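Local structure of possible glutathione S-transferase (Rhodopseudomonas palustris, 3M8N) at residues Leu158-Thr169 / Trp188-Phe198; Gln10-Leu20 / Gly197-Pro205. The protein probably works as a glutathione transferase, joining the thiol of glutathione to electrophilic compounds. One frame throughout, in Å; residues are numbered along the deposited sequence.

Contact 1 (Leu158-Thr169 / Trp188-Phe198); sequences LTIADIALYGYT and WLRRVEQTPGF
The N-terminal capping box of helix 160-169, formed by Thr-159 and Asp-162 in the all-helical C-terminal domain of the glutathione transferase fold, is tied to helix 183-193 through Asp-162 and Trp-188. The axes of segments 160-169 and 188-193 pass 10.8 Å apart at 114°. Trp-188 NE1 donates in its ring plane to Asp-162 OD1 (2.9 Å), meeting it on the anti side somewhat out of the carboxylate plane, while OD2 takes the Thr-159 amide. The far rim of the indole, with CH2 against Leu-165 CB (3.7 Å), lies edge-on to helix 160-169. Tyr-166 is a knob set among Trp-188, Leu-189, Val-192 and Glu-193. With CG anti to the backbone N (chi1 -171°), its ring offers one face both to Val-192 CG1, 4.1 Å from the centroid, and to the edge of Phe-198, which meets it in an offset edge-to-face pair with planes at 86°. Its OH donates to the anti lone pair of Glu-193 OE2 (2.6 Å). At the other end Leu-158 CD2 and Thr-195 CG2 touch tip to tip. Because Phe-153 N also donates to Asp-162 OD1, three N-H groups grip this buried carboxylate, which would help keep it ionised and fix its rotation.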
loop_
_atom_site.group_PDB
_atom_site.type_symbol
_atom_site.label_atom_id
_atom_site.label_comp_id
_atom_site.label_asym_id
_atom_site.label_seq_id
_atom_site.Cartn_x
_atom_site.Cartn_y
_atom_site.Cartn_z
ATOM N N LEU A 158 -1.106 1.732 -19.453
ATOM C CA LEU A 158 -2.081 1.926 -18.386
ATOM C C LEU A 158 -2.239 0.623 -17.554
ATOM O O LEU A 158 -2.507 -0.456 -18.110
ATOM C CB LEU A 158 -3.421 2.363 -18.933
ATOM C CG LEU A 158 -4.457 2.736 -17.891
ATOM C CD1 LEU A 158 -4.173 4.055 -17.403
ATOM C CD2 LEU A 158 -5.782 2.822 -18.472
ATOM N N THR A 159 -2.041 0.740 -16.238
ATOM C CA THR A 159 -2.143 -0.365 -15.312
ATOM C C THR A 159 -2.942 0.175 -14.118
ATOM O O THR A 159 -3.347 1.354 -14.110
ATOM C CB THR A 159 -0.794 -0.966 -14.883
ATOM O OG1 THR A 159 -0.127 -0.122 -13.981
ATOM C CG2 THR A 159 0.115 -1.187 -16.003
ATOM N N ILE A 160 -3.201 -0.687 -13.141
ATOM C CA ILE A 160 -3.868 -0.283 -11.906
ATOM C C ILE A 160 -3.059 0.697 -11.062
ATOM O O ILE A 160 -3.617 1.404 -10.266
ATOM C CB ILE A 160 -4.343 -1.520 -10.997
ATOM C CG1 ILE A 160 -3.248 -2.557 -10.922
ATOM C CG2 ILE A 160 -5.617 -2.061 -11.476
ATOM C CD1 ILE A 160 -3.385 -3.476 -9.717
ATOM N N ALA A 161 -1.749 0.743 -11.232
ATOM C CA ALA A 161 -0.921 1.766 -10.593
ATOM C C ALA A 161 -1.327 3.170 -10.952
ATOM O O ALA A 161 -1.296 4.009 -10.085
ATOM C CB ALA A 161 0.523 1.604 -10.911
ATOM N N ASP A 162 -1.679 3.425 -12.240
ATOM C CA ASP A 162 -2.130 4.749 -12.735
ATOM C C ASP A 162 -3.460 5.102 -12.124
ATOM O O ASP A 162 -3.657 6.208 -11.653
ATOM C CB ASP A 162 -2.252 4.729 -14.247
ATOM C CG ASP A 162 -0.957 4.480 -14.917
ATOM O OD1 ASP A 162 -0.089 5.343 -14.916
ATOM O OD2 ASP A 162 -0.766 3.397 -15.443
ATOM N N ILE A 163 -4.365 4.138 -12.124
ATOM C CA ILE A 163 -5.678 4.281 -11.513
ATOM C C ILE A 163 -5.548 4.557 -10.038
ATOM O O ILE A 163 -6.279 5.372 -9.518
ATOM C CB ILE A 163 -6.551 3.006 -11.743
ATOM C CG1 ILE A 163 -6.735 2.764 -13.238
ATOM C CG2 ILE A 163 -7.882 3.068 -11.017
ATOM C CD1 ILE A 163 -7.185 1.437 -13.495
ATOM N N ALA A 164 -4.682 3.837 -9.333
ATOM C CA ALA A 164 -4.506 4.097 -7.913
ATOM C C ALA A 164 -4.000 5.507 -7.615
ATOM O O ALA A 164 -4.551 6.211 -6.806
ATOM C CB ALA A 164 -3.596 3.066 -7.305
ATOM N N LEU A 165 -2.973 5.931 -8.332
ATOM C CA LEU A 165 -2.419 7.276 -8.198
ATOM C C LEU A 165 -3.395 8.350 -8.654
ATOM O O LEU A 165 -3.492 9.417 -8.059
ATOM C CB LEU A 165 -1.107 7.371 -8.971
ATOM C CG LEU A 165 -0.002 6.559 -8.315
ATOM C CD1 LEU A 165 1.168 6.291 -9.218
ATOM C CD2 LEU A 165 0.434 7.255 -7.090
ATOM N N TYR A 166 -4.191 8.034 -9.655
ATOM C CA TYR A 166 -5.144 8.980 -10.103
ATOM C C TYR A 166 -6.154 9.403 -9.058
ATOM O O TYR A 166 -6.574 10.524 -9.075
ATOM C CB TYR A 166 -5.831 8.511 -11.411
ATOM C CG TYR A 166 -6.689 9.578 -12.021
ATOM C CD1 TYR A 166 -6.176 10.497 -12.938
ATOM C CD2 TYR A 166 -8.013 9.706 -11.619
ATOM C CE1 TYR A 166 -7.025 11.522 -13.479
ATOM C CE2 TYR A 166 -8.829 10.684 -12.125
ATOM C CZ TYR A 166 -8.327 11.591 -13.045
ATOM O OH TYR A 166 -9.225 12.534 -13.456
ATOM N N GLY A 167 -6.585 8.507 -8.195
ATOM C CA GLY A 167 -7.586 8.754 -7.175
ATOM C C GLY A 167 -7.502 10.048 -6.382
ATOM O O GLY A 167 -8.468 10.826 -6.366
ATOM N N TYR A 168 -6.383 10.262 -5.694
ATOM C CA TYR A 168 -6.134 11.504 -4.999
ATOM C C TYR A 168 -5.427 12.524 -5.885
ATOM O O TYR A 168 -5.750 13.669 -5.825
ATOM C CB TYR A 168 -5.405 11.279 -3.652
ATOM C CG TYR A 168 -6.263 10.546 -2.710
ATOM C CD1 TYR A 168 -7.492 11.058 -2.342
ATOM C CD2 TYR A 168 -5.906 9.307 -2.248
ATOM C CE1 TYR A 168 -8.348 10.363 -1.498
ATOM C CE2 TYR A 168 -6.770 8.578 -1.385
ATOM C CZ TYR A 168 -7.986 9.122 -1.009
ATOM O OH TYR A 168 -8.856 8.445 -0.178
ATOM N N THR A 169 -4.472 12.112 -6.718
ATOM C CA THR A 169 -3.777 13.077 -7.562
ATOM C C THR A 169 -4.765 13.999 -8.271
ATOM O O THR A 169 -4.523 15.199 -8.405
ATOM C CB THR A 169 -2.812 12.441 -8.561
ATOM O OG1 THR A 169 -1.909 11.553 -7.882
ATOM C CG2 THR A 169 -1.952 13.505 -9.234
ATOM N N TRP A 188 -0.170 13.449 -17.678
ATOM C CA TRP A 188 -0.566 12.111 -17.185
ATOM C C TRP A 188 -2.055 12.023 -16.750
ATOM O O TRP A 188 -2.804 11.140 -17.182
ATOM C CB TRP A 188 0.415 11.633 -16.086
ATOM C CG TRP A 188 -0.046 10.390 -15.417
ATOM C CD1 TRP A 188 0.054 9.134 -15.886
ATOM C CD2 TRP A 188 -0.728 10.305 -14.181
ATOM N NE1 TRP A 188 -0.502 8.242 -15.008
ATOM C CE2 TRP A 188 -0.988 8.941 -13.941
ATOM C CE3 TRP A 188 -1.131 11.248 -13.239
ATOM C CZ2 TRP A 188 -1.642 8.492 -12.800
ATOM C CZ3 TRP A 188 -1.751 10.804 -12.102
ATOM C CH2 TRP A 188 -2.012 9.423 -11.902
ATOM N N LEU A 189 -2.514 12.993 -15.975
ATOM C CA LEU A 189 -3.929 13.052 -15.598
ATOM C C LEU A 189 -4.816 13.081 -16.776
ATOM O O LEU A 189 -5.814 12.382 -16.784
ATOM C CB LEU A 189 -4.237 14.266 -14.700
ATOM C CG LEU A 189 -3.528 14.373 -13.352
ATOM C CD1 LEU A 189 -3.511 15.816 -12.847
ATOM C CD2 LEU A 189 -4.210 13.438 -12.382
ATOM N N ARG A 190 -4.473 13.905 -17.768
ATOM C CA ARG A 190 -5.262 13.987 -18.998
ATOM C C ARG A 190 -5.174 12.700 -19.748
ATOM O O ARG A 190 -6.148 12.292 -20.305
ATOM C CB ARG A 190 -4.878 15.192 -19.904
ATOM C CG ARG A 190 -5.414 16.589 -19.381
ATOM C CD ARG A 190 -5.113 17.886 -20.281
ATOM N NE ARG A 190 -3.666 18.098 -20.468
ATOM C CZ ARG A 190 -2.871 18.877 -19.714
ATOM N NH1 ARG A 190 -3.359 19.605 -18.703
ATOM N NH2 ARG A 190 -1.577 18.917 -19.977
ATOM N N ARG A 191 -4.026 12.030 -19.762
ATOM C CA ARG A 191 -3.914 10.757 -20.468
ATOM C C ARG A 191 -4.843 9.702 -19.876
ATOM O O ARG A 191 -5.545 8.977 -20.586
ATOM C CB ARG A 191 -2.487 10.333 -20.346
ATOM C CG ARG A 191 -2.025 9.379 -21.322
ATOM C CD ARG A 191 -0.524 9.105 -21.110
ATOM N NE ARG A 191 0.284 10.229 -21.536
ATOM C CZ ARG A 191 1.062 11.009 -20.782
ATOM N NH1 ARG A 191 1.242 10.821 -19.492
ATOM N NH2 ARG A 191 1.687 12.026 -21.367
ATOM N N VAL A 192 -4.892 9.650 -18.565
ATOM C CA VAL A 192 -5.824 8.811 -17.844
ATOM C C VAL A 192 -7.270 9.130 -18.117
ATOM O O VAL A 192 -8.061 8.262 -18.398
ATOM C CB VAL A 192 -5.550 8.816 -16.305
ATOM C CG1 VAL A 192 -6.602 8.023 -15.601
ATOM C CG2 VAL A 192 -4.226 8.213 -16.055
ATOM N N GLU A 193 -7.628 10.387 -18.022
ATOM C CA GLU A 193 -8.956 10.816 -18.441
ATOM C C GLU A 193 -9.369 10.519 -19.894
ATOM O O GLU A 193 -10.516 10.541 -20.151
ATOM C CB GLU A 193 -9.185 12.280 -18.082
ATOM C CG GLU A 193 -8.872 12.557 -16.677
ATOM C CD GLU A 193 -8.474 13.935 -16.412
ATOM O OE1 GLU A 193 -8.353 14.752 -17.339
ATOM O OE2 GLU A 193 -8.272 14.236 -15.241
ATOM N N GLN A 194 -8.448 10.235 -20.815
ATOM C CA GLN A 194 -8.842 10.047 -22.197
ATOM C C GLN A 194 -8.897 8.607 -22.565
ATOM O O GLN A 194 -9.168 8.314 -23.745
ATOM C CB GLN A 194 -7.948 10.728 -23.248
ATOM C CG GLN A 194 -7.224 11.932 -22.816
ATOM C CD GLN A 194 -7.840 13.273 -23.160
ATOM O OE1 GLN A 194 -8.805 13.693 -22.532
ATOM N NE2 GLN A 194 -7.179 14.015 -24.056
ATOM N N THR A 195 -8.629 7.727 -21.582
ATOM C CA THR A 195 -8.792 6.285 -21.704
ATOM C C THR A 195 -10.231 6.006 -21.896
ATOM O O THR A 195 -11.060 6.595 -21.246
ATOM C CB THR A 195 -8.348 5.524 -20.414
ATOM O OG1 THR A 195 -7.018 5.874 -20.081
ATOM C CG2 THR A 195 -8.354 4.040 -20.587
ATOM N N PRO A 196 -10.542 5.093 -22.811
ATOM C CA PRO A 196 -11.926 4.794 -23.084
ATOM C C PRO A 196 -12.567 4.190 -21.876
ATOM O O PRO A 196 -11.976 3.348 -21.230
ATOM C CB PRO A 196 -11.848 3.742 -24.198
ATOM C CG PRO A 196 -10.551 4.018 -24.857
ATOM C CD PRO A 196 -9.635 4.457 -23.786
ATOM N N GLY A 197 -13.787 4.606 -21.581
ATOM C CA GLY A 197 -14.487 4.119 -20.430
ATOM C C GLY A 197 -14.189 4.840 -19.157
ATOM O O GLY A 197 -14.643 4.411 -18.123
ATOM N N PHE A 198 -13.447 5.937 -19.213
ATOM C CA PHE A 198 -13.119 6.691 -18.054
ATOM C C PHE A 198 -14.405 7.253 -17.499
ATOM O O PHE A 198 -15.313 7.590 -18.267
ATOM C CB PHE A 198 -12.128 7.799 -18.386
ATOM C CG PHE A 198 -11.841 8.735 -17.223
ATOM C CD1 PHE A 198 -10.825 8.470 -16.315
ATOM C CD2 PHE A 198 -12.608 9.853 -17.006
ATOM C CE1 PHE A 198 -10.577 9.324 -15.245
ATOM C CE2 PHE A 198 -12.343 10.690 -15.954
ATOM C CZ PHE A 198 -11.312 10.425 -15.073
#

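Contact 2 (Gln10-Leu20 / Gly197-Pro205); sequences QRSGNSYKVRL and GFITMDWTP
The interface between the thioredoxin-like N-terminal domain and the C-terminal tail is built here around Tyr-16 of helix 13-24, whose ring lies against Met-201 of the irregular 197-205 segment. Met-201, modelled as selenomethionine, sets CB 3.8 Å from the ring centroid, only 10° off the normal. Its SE lies obliquely at 5.3 Å from that centroid, a Met-aromatic contact. Leu-20 CB, from the next helical turn, flanks the opposite face. A first torsion of 165° points the ring off the helix toward the tail, where OH donates to Ile-199 O (2.6 Å) in the carbonyl plane, with a C=O...O angle of 150°. With a phenylalanine here, that carbonyl would probably be left without its hydroxyl mate, and the tail less firmly pinned to the helix. One turn further along the helix, Leu-20 CD1 packs on Phe-198 CD1 (3.8 Å) and also on Ile-199 CG1, while Ile-199 CD1 reaches the Arg-19 carbonyl oxygen (3.6 Å). Before the helix, Gln-10 bends at its second torsion, which brings NE2 to Trp-203 O (2.9 Å) from above the carbonyl plane. Gln-10 OE1 lies over the centre of the Arg-19 guanidinium. That group is held by weak bonds from NH1 and NH2 to Gln-10 O and by a bond from NE to Ser-8 OG of strand 4-8. A water in the guanidinium plane accepts from Arg-19 NH1 (2.9 Å) and donates to both Thr-200 O and Trp-203 O, the latter at 2.7 Å.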
loop_
_atom_site.group_PDB
_atom_site.type_symbol
_atom_site.label_atom_id
_atom_site.label_comp_id
_atom_site.label_asym_id
_atom_site.label_seq_id
_atom_site.Cartn_x
_atom_site.Cartn_y
_atom_site.Cartn_z
ATOM N N GLN A 10 -19.472 7.594 -2.448
ATOM C CA GLN A 10 -19.454 8.343 -3.721
ATOM C C GLN A 10 -18.309 9.359 -3.777
ATOM O O GLN A 10 -17.565 9.398 -4.728
ATOM C CB GLN A 10 -20.856 8.948 -3.984
ATOM C CG GLN A 10 -21.088 9.602 -5.332
ATOM C CD GLN A 10 -20.992 8.624 -6.513
ATOM O OE1 GLN A 10 -21.393 7.479 -6.436
ATOM N NE2 GLN A 10 -20.404 9.077 -7.575
ATOM N N ARG A 11 -18.103 10.096 -2.699
ATOM C CA ARG A 11 -17.109 11.175 -2.679
ATOM C C ARG A 11 -15.805 10.738 -2.027
ATOM O O ARG A 11 -14.906 11.536 -1.874
ATOM C CB ARG A 11 -17.675 12.447 -2.002
ATOM C CG ARG A 11 -18.798 13.201 -2.821
ATOM C CD ARG A 11 -19.416 14.432 -2.100
ATOM N NE ARG A 11 -18.361 15.391 -1.755
ATOM C CZ ARG A 11 -18.141 16.564 -2.356
ATOM N NH1 ARG A 11 -18.940 16.979 -3.350
ATOM N NH2 ARG A 11 -17.123 17.337 -1.955
ATOM N N SER A 12 -15.684 9.466 -1.674
ATOM C CA SER A 12 -14.416 8.927 -1.220
ATOM C C SER A 12 -13.412 8.604 -2.353
ATOM O O SER A 12 -13.774 7.921 -3.329
ATOM C CB SER A 12 -14.733 7.674 -0.466
ATOM O OG SER A 12 -13.590 6.946 -0.290
ATOM N N GLY A 13 -12.157 9.052 -2.241
ATOM C CA GLY A 13 -11.168 8.819 -3.275
ATOM C C GLY A 13 -10.766 7.365 -3.398
ATOM O O GLY A 13 -10.529 6.883 -4.476
ATOM N N ASN A 14 -10.678 6.650 -2.287
ATOM C CA ASN A 14 -10.420 5.221 -2.347
ATOM C C ASN A 14 -11.470 4.421 -3.033
ATOM O O ASN A 14 -11.124 3.477 -3.744
ATOM C CB ASN A 14 -10.180 4.642 -0.957
ATOM C CG ASN A 14 -8.845 5.017 -0.418
ATOM O OD1 ASN A 14 -7.896 5.094 -1.144
ATOM N ND2 ASN A 14 -8.774 5.291 0.863
ATOM N N SER A 15 -12.732 4.794 -2.806
ATOM C CA SER A 15 -13.832 4.114 -3.379
ATOM C C SER A 15 -13.872 4.421 -4.851
ATOM O O SER A 15 -14.177 3.529 -5.654
ATOM C CB SER A 15 -15.159 4.568 -2.794
ATOM O OG SER A 15 -15.498 3.965 -1.566
ATOM N N TYR A 16 -13.620 5.672 -5.211
ATOM C CA TYR A 16 -13.626 6.033 -6.600
ATOM C C TYR A 16 -12.576 5.296 -7.418
ATOM O O TYR A 16 -12.828 4.962 -8.547
ATOM C CB TYR A 16 -13.456 7.526 -6.767
ATOM C CG TYR A 16 -13.096 7.988 -8.198
ATOM C CD1 TYR A 16 -13.946 7.757 -9.258
ATOM C CD2 TYR A 16 -11.907 8.685 -8.455
ATOM C CE1 TYR A 16 -13.610 8.189 -10.571
ATOM C CE2 TYR A 16 -11.574 9.109 -9.760
ATOM C CZ TYR A 16 -12.439 8.862 -10.798
ATOM O OH TYR A 16 -12.153 9.296 -12.049
ATOM N N LYS A 17 -11.387 5.043 -6.874
ATOM C CA LYS A 17 -10.401 4.155 -7.535
ATOM C C LYS A 17 -11.003 2.834 -8.038
ATOM O O LYS A 17 -10.780 2.435 -9.169
ATOM C CB LYS A 17 -9.223 3.845 -6.611
ATOM C CG LYS A 17 -8.285 4.952 -6.436
ATOM C CD LYS A 17 -7.853 5.060 -4.998
ATOM C CE LYS A 17 -6.918 4.065 -4.704
ATOM N NZ LYS A 17 -6.026 4.708 -3.702
ATOM N N VAL A 18 -11.754 2.162 -7.179
ATOM C CA VAL A 18 -12.307 0.895 -7.486
ATOM C C VAL A 18 -13.422 1.034 -8.500
ATOM O O VAL A 18 -13.502 0.259 -9.420
ATOM C CB VAL A 18 -12.847 0.227 -6.266
ATOM C CG1 VAL A 18 -13.394 -1.029 -6.699
ATOM C CG2 VAL A 18 -11.738 0.007 -5.192
ATOM N N ARG A 19 -14.291 2.009 -8.339
ATOM C CA ARG A 19 -15.273 2.304 -9.402
ATOM C C ARG A 19 -14.656 2.605 -10.770
ATOM O O ARG A 19 -15.183 2.221 -11.765
ATOM C CB ARG A 19 -16.094 3.483 -9.013
ATOM C CG ARG A 19 -17.212 3.279 -7.968
ATOM C CD ARG A 19 -18.038 4.598 -7.979
ATOM N NE ARG A 19 -17.835 5.154 -6.694
ATOM C CZ ARG A 19 -17.353 6.310 -6.320
ATOM N NH1 ARG A 19 -17.080 7.295 -7.124
ATOM N NH2 ARG A 19 -17.212 6.433 -5.023
ATOM N N LEU A 20 -13.541 3.294 -10.812
ATOM C CA LEU A 20 -12.874 3.655 -12.036
ATOM C C LEU A 20 -12.359 2.401 -12.719
ATOM O O LEU A 20 -12.608 2.201 -13.920
ATOM C CB LEU A 20 -11.722 4.615 -11.766
ATOM C CG LEU A 20 -10.924 5.127 -12.958
ATOM C CD1 LEU A 20 -11.898 5.696 -14.028
ATOM C CD2 LEU A 20 -9.913 6.138 -12.533
ATOM N N GLY A 197 -13.787 4.606 -21.581
ATOM C CA GLY A 197 -14.487 4.119 -20.430
ATOM C C GLY A 197 -14.189 4.840 -19.157
ATOM O O GLY A 197 -14.643 4.411 -18.123
ATOM N N PHE A 198 -13.447 5.937 -19.213
ATOM C CA PHE A 198 -13.119 6.691 -18.054
ATOM C C PHE A 198 -14.405 7.253 -17.499
ATOM O O PHE A 198 -15.313 7.590 -18.267
ATOM C CB PHE A 198 -12.128 7.799 -18.386
ATOM C CG PHE A 198 -11.841 8.735 -17.223
ATOM C CD1 PHE A 198 -10.825 8.470 -16.315
ATOM C CD2 PHE A 198 -12.608 9.853 -17.006
ATOM C CE1 PHE A 198 -10.577 9.324 -15.245
ATOM C CE2 PHE A 198 -12.343 10.690 -15.954
ATOM C CZ PHE A 198 -11.312 10.425 -15.073
ATOM N N ILE A 199 -14.494 7.290 -16.155
ATOM C CA ILE A 199 -15.574 7.964 -15.395
ATOM C C ILE A 199 -15.009 8.912 -14.357
ATOM O O ILE A 199 -13.914 8.734 -13.859
ATOM C CB ILE A 199 -16.529 7.017 -14.757
ATOM C CG1 ILE A 199 -15.792 6.072 -13.790
ATOM C CG2 ILE A 199 -17.300 6.284 -15.846
ATOM C CD1 ILE A 199 -16.635 5.388 -12.778
ATOM N N THR A 200 -15.760 9.960 -14.052
ATOM C CA THR A 200 -15.314 10.916 -13.078
ATOM C C THR A 200 -15.792 10.446 -11.718
ATOM O O THR A 200 -16.580 9.535 -11.638
ATOM C CB THR A 200 -15.915 12.266 -13.334
ATOM O OG1 THR A 200 -17.320 12.158 -13.190
ATOM C CG2 THR A 200 -15.573 12.747 -14.712
HETATM N N MSE A 201 -15.328 11.096 -10.657
HETATM C CA MSE A 201 -15.759 10.774 -9.328
HETATM C C MSE A 201 -17.234 11.054 -9.040
HETATM O O MSE A 201 -17.801 10.462 -8.143
HETATM C CB MSE A 201 -14.829 11.444 -8.355
HETATM C CG MSE A 201 -15.194 11.238 -6.926
HETATM SE SE MSE A 201 -13.862 12.070 -5.823
HETATM C CE MSE A 201 -12.773 10.675 -5.322
ATOM N N ASP A 202 -17.894 11.909 -9.815
ATOM C CA ASP A 202 -19.299 12.148 -9.560
ATOM C C ASP A 202 -20.287 11.318 -10.379
ATOM O O ASP A 202 -21.466 11.299 -10.086
ATOM C CB ASP A 202 -19.635 13.643 -9.539
ATOM C CG ASP A 202 -19.086 14.390 -10.714
ATOM O OD1 ASP A 202 -18.192 13.882 -11.413
ATOM O OD2 ASP A 202 -19.554 15.511 -10.956
ATOM N N TRP A 203 -19.793 10.578 -11.352
ATOM C CA TRP A 203 -20.589 9.623 -12.080
ATOM C C TRP A 203 -21.169 8.561 -11.163
ATOM O O TRP A 203 -20.458 8.029 -10.302
ATOM C CB TRP A 203 -19.693 8.982 -13.106
ATOM C CG TRP A 203 -20.372 8.040 -14.004
ATOM C CD1 TRP A 203 -20.914 8.335 -15.207
ATOM C CD2 TRP A 203 -20.576 6.638 -13.795
ATOM N NE1 TRP A 203 -21.444 7.211 -15.772
ATOM C CE2 TRP A 203 -21.258 6.149 -14.926
ATOM C CE3 TRP A 203 -20.253 5.740 -12.755
ATOM C CZ2 TRP A 203 -21.642 4.794 -15.056
ATOM C CZ3 TRP A 203 -20.628 4.392 -12.883
ATOM C CH2 TRP A 203 -21.311 3.935 -14.030
ATOM N N THR A 204 -22.453 8.246 -11.357
ATOM C CA THR A 204 -23.174 7.264 -10.501
ATOM C C THR A 204 -23.470 5.909 -11.151
ATOM O O THR A 204 -23.835 5.840 -12.322
ATOM C CB THR A 204 -24.537 7.759 -10.051
ATOM O OG1 THR A 204 -25.274 8.115 -11.212
ATOM C CG2 THR A 204 -24.425 8.969 -9.110
ATOM N N PRO A 205 -23.319 4.816 -10.371
ATOM C CA PRO A 205 -23.564 3.464 -10.911
ATOM C C PRO A 205 -25.051 3.157 -10.960
ATOM O O PRO A 205 -25.664 3.009 -9.905
ATOM C CB PRO A 205 -22.861 2.530 -9.896
ATOM C CG PRO A 205 -22.103 3.472 -8.893
ATOM C CD PRO A 205 -22.833 4.786 -8.969
HETATM O O HOH W 1 -17.842 7.371 -9.885
#

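In the fold
Contact 2 joins segments far apart in sequence, 10-20 and 197-205; contact 1, with 158-169 and 188-198, comes between them along the chain and overlaps the second segment at Gly-197 and Phe-198. Their centres are about 11 Å apart. The shared residues lie where the chain leaves helix 183-193 and runs on as the tail. Contact 1 packs the C-terminal helical domain internally, whereas contact 2 carries that domain's tail across to helix 13-24 of the thioredoxin-like domain. Helices 160-169 and 13-24 also meet directly, Tyr-166 CE2 lying 3.6 Å from Tyr-16 OH. Contact 2 and this tyrosine pair thus join the helical domain to helix 13-24 within one subunit.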